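Local coordinates for HAD superfamily hydrolase (Brucella suis biovar 1, PDB 6NQ4), which is a haloacid dehalogenase-like hydrolase that probably acts as a phosphatase and holds a sodium ion in the crystal, at residues Asp106-Leu111 with Ile178-Asp183. Sequence-based numbering, arbitrary orientation.
With EDO (1,2-ethanediol), chain C.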
loop_
_atom_site.group_PDB
_atom_site.type_symbol
_atom_site.label_atom_id
_atom_site.label_comp_id
_atom_site.label_asym_id
_atom_site.label_seq_id
_atom_site.Cartn_x
_atom_site.Cartn_y
_atom_site.Cartn_z
ATOM N N ASP A 106 0.115 -3.635 -8.254
ATOM C CA ASP A 106 -0.849 -4.010 -9.291
ATOM C C ASP A 106 -1.270 -2.795 -10.118
ATOM O O ASP A 106 -1.273 -2.834 -11.355
ATOM C CB ASP A 106 -2.110 -4.585 -8.645
ATOM C CG ASP A 106 -1.924 -5.969 -8.023
ATOM O OD1 ASP A 106 -1.065 -6.749 -8.465
ATOM O OD2 ASP A 106 -2.709 -6.288 -7.093
ATOM N N VAL A 107 -1.688 -1.715 -9.457
ATOM C CA VAL A 107 -2.176 -0.559 -10.202
ATOM C C VAL A 107 -1.043 0.288 -10.768
ATOM O O VAL A 107 -1.242 0.987 -11.768
ATOM C CB VAL A 107 -3.182 0.282 -9.392
ATOM C CG1 VAL A 107 -4.482 -0.468 -9.229
ATOM C CG2 VAL A 107 -2.613 0.718 -8.046
ATOM N N THR A 108 0.147 0.233 -10.169
ATOM C CA THR A 108 1.289 0.951 -10.727
ATOM C C THR A 108 1.673 0.401 -12.095
ATOM O O THR A 108 2.207 1.139 -12.931
ATOM C CB THR A 108 2.460 0.901 -9.736
ATOM O OG1 THR A 108 2.076 1.537 -8.510
ATOM C CG2 THR A 108 3.676 1.639 -10.261
ATOM N N ARG A 109 1.388 -0.882 -12.350
ATOM C CA ARG A 109 1.685 -1.460 -13.658
ATOM C C ARG A 109 1.019 -0.682 -14.783
ATOM O O ARG A 109 1.589 -0.561 -15.870
ATOM C CB ARG A 109 1.278 -2.929 -13.692
ATOM C CG ARG A 109 2.235 -3.806 -12.924
ATOM C CD ARG A 109 1.671 -5.198 -12.701
ATOM N NE ARG A 109 1.276 -5.892 -13.918
ATOM C CZ ARG A 109 2.092 -6.657 -14.645
ATOM N NH1 ARG A 109 3.362 -6.790 -14.294
ATOM N NH2 ARG A 109 1.644 -7.287 -15.736
ATOM N N ASP A 110 -0.158 -0.109 -14.534
ATOM C CA ASP A 110 -0.799 0.704 -15.563
ATOM C C ASP A 110 0.009 1.974 -15.865
ATOM O O ASP A 110 0.135 2.376 -17.027
ATOM C CB ASP A 110 -2.247 1.006 -15.163
ATOM C CG ASP A 110 -3.073 -0.262 -14.964
ATOM O OD1 ASP A 110 -2.884 -1.228 -15.733
ATOM O OD2 ASP A 110 -3.901 -0.302 -14.028
ATOM N N LEU A 111 0.566 2.620 -14.837
ATOM C CA LEU A 111 1.466 3.747 -15.073
ATOM C C LEU A 111 2.709 3.307 -15.826
ATOM O O LEU A 111 3.164 4.002 -16.745
ATOM C CB LEU A 111 1.877 4.398 -13.744
ATOM C CG LEU A 111 0.784 5.111 -12.958
ATOM C CD1 LEU A 111 1.335 5.544 -11.595
ATOM C CD2 LEU A 111 0.243 6.299 -13.753
ATOM N N ILE A 178 7.947 7.143 -11.439
ATOM C CA ILE A 178 6.794 6.366 -10.981
ATOM C C ILE A 178 7.135 5.771 -9.617
ATOM O O ILE A 178 8.159 5.094 -9.464
ATOM C CB ILE A 178 6.439 5.257 -11.984
ATOM C CG1 ILE A 178 5.928 5.854 -13.283
ATOM C CG2 ILE A 178 5.400 4.325 -11.418
ATOM C CD1 ILE A 178 5.818 4.838 -14.408
ATOM N N CYS A 179 6.294 6.043 -8.619
ATOM C CA CYS A 179 6.480 5.514 -7.271
ATOM C C CYS A 179 5.496 4.371 -7.076
ATOM O O CYS A 179 4.277 4.596 -7.083
ATOM C CB CYS A 179 6.217 6.601 -6.228
ATOM S SG CYS A 179 6.262 5.986 -4.517
ATOM N N ALA A 180 6.019 3.154 -6.874
ATOM C CA ALA A 180 5.161 1.976 -6.734
ATOM C C ALA A 180 4.669 1.734 -5.308
ATOM O O ALA A 180 3.860 0.821 -5.095
ATOM C CB ALA A 180 5.869 0.712 -7.247
ATOM N N ASN A 181 5.134 2.512 -4.325
ATOM C CA ASN A 181 4.701 2.348 -2.938
ATOM C C ASN A 181 4.734 3.718 -2.273
ATOM O O ASN A 181 5.807 4.196 -1.876
ATOM C CB ASN A 181 5.600 1.367 -2.192
ATOM C CG ASN A 181 5.266 1.276 -0.723
ATOM O OD1 ASN A 181 4.280 1.869 -0.254
ATOM N ND2 ASN A 181 6.086 0.525 0.026
ATOM N N PRO A 182 3.572 4.357 -2.087
ATOM C CA PRO A 182 3.523 5.688 -1.458
ATOM C C PRO A 182 3.983 5.749 -0.008
ATOM O O PRO A 182 4.226 6.866 0.469
ATOM C CB PRO A 182 2.026 6.054 -1.541
ATOM C CG PRO A 182 1.477 5.227 -2.617
ATOM C CD PRO A 182 2.260 3.951 -2.622
ATOM N N ASP A 183 4.050 4.627 0.717
ATOM C CA ASP A 183 4.418 4.679 2.136
ATOM C C ASP A 183 5.814 5.287 2.291
ATOM O O ASP A 183 6.696 5.076 1.456
ATOM C CB ASP A 183 4.481 3.266 2.738
ATOM C CG ASP A 183 3.110 2.569 2.854
ATOM O OD1 ASP A 183 2.062 3.190 2.587
ATOM O OD2 ASP A 183 3.109 1.365 3.235
HETATM C C1 EDO C . 4.966 -2.982 2.254
HETATM O O1 EDO C . 6.204 -3.001 1.524
HETATM C C2 EDO C . 4.282 -1.632 2.058
HETATM O O2 EDO C . 5.071 -0.548 2.603
HETATM O O HOH W 1 1.828 3.897 -6.698
#
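T108 and L111, one turn apart on helix 104-114, face the end of strand 177-179 and the loop that follows it. The backbones come nearest at T108 and A180, with CA atoms 5.7 Å apart, and separate to 7.2 Å between the CA atoms of L111 and I178. Contact is mostly methyl to methyl. T108 keeps OG1 beside the backbone N (chi1 -61°), which leaves CG2 anti to it and 3.4 Å from I178 CG2, a close approach for two methyl carbons, the two side chains running antiparallel alongside each other; A180 CB lies 3.8 Å from the same T108 methyl. Further along, I178 CD1 sits 3.6 Å from L111 O and also touches L111 CB. The join links two parallel sheets: helix 104-114 follows edge strand 100-103 of the six-stranded HAD core, whereas strand 177-179 runs inside the five-stranded sheet of what is probably the cap, between 146-149 and 210-212. T108 OG1 bonds back to S104 O, and a water bridges the segments, donating to this hydroxyl oxygen and, at 2.6 Å, to C179 O. Past A180, whose O bonds to S104 OG, an Asx turn bends the loop: D183 N donates to N181 OD1, lying 50° out of the side-chain carbonyl plane. Ethanediol O2, probably from the crystallisation liquor, accepts from N181 ND2 and donates to D183 OD2 at 2.8 Å.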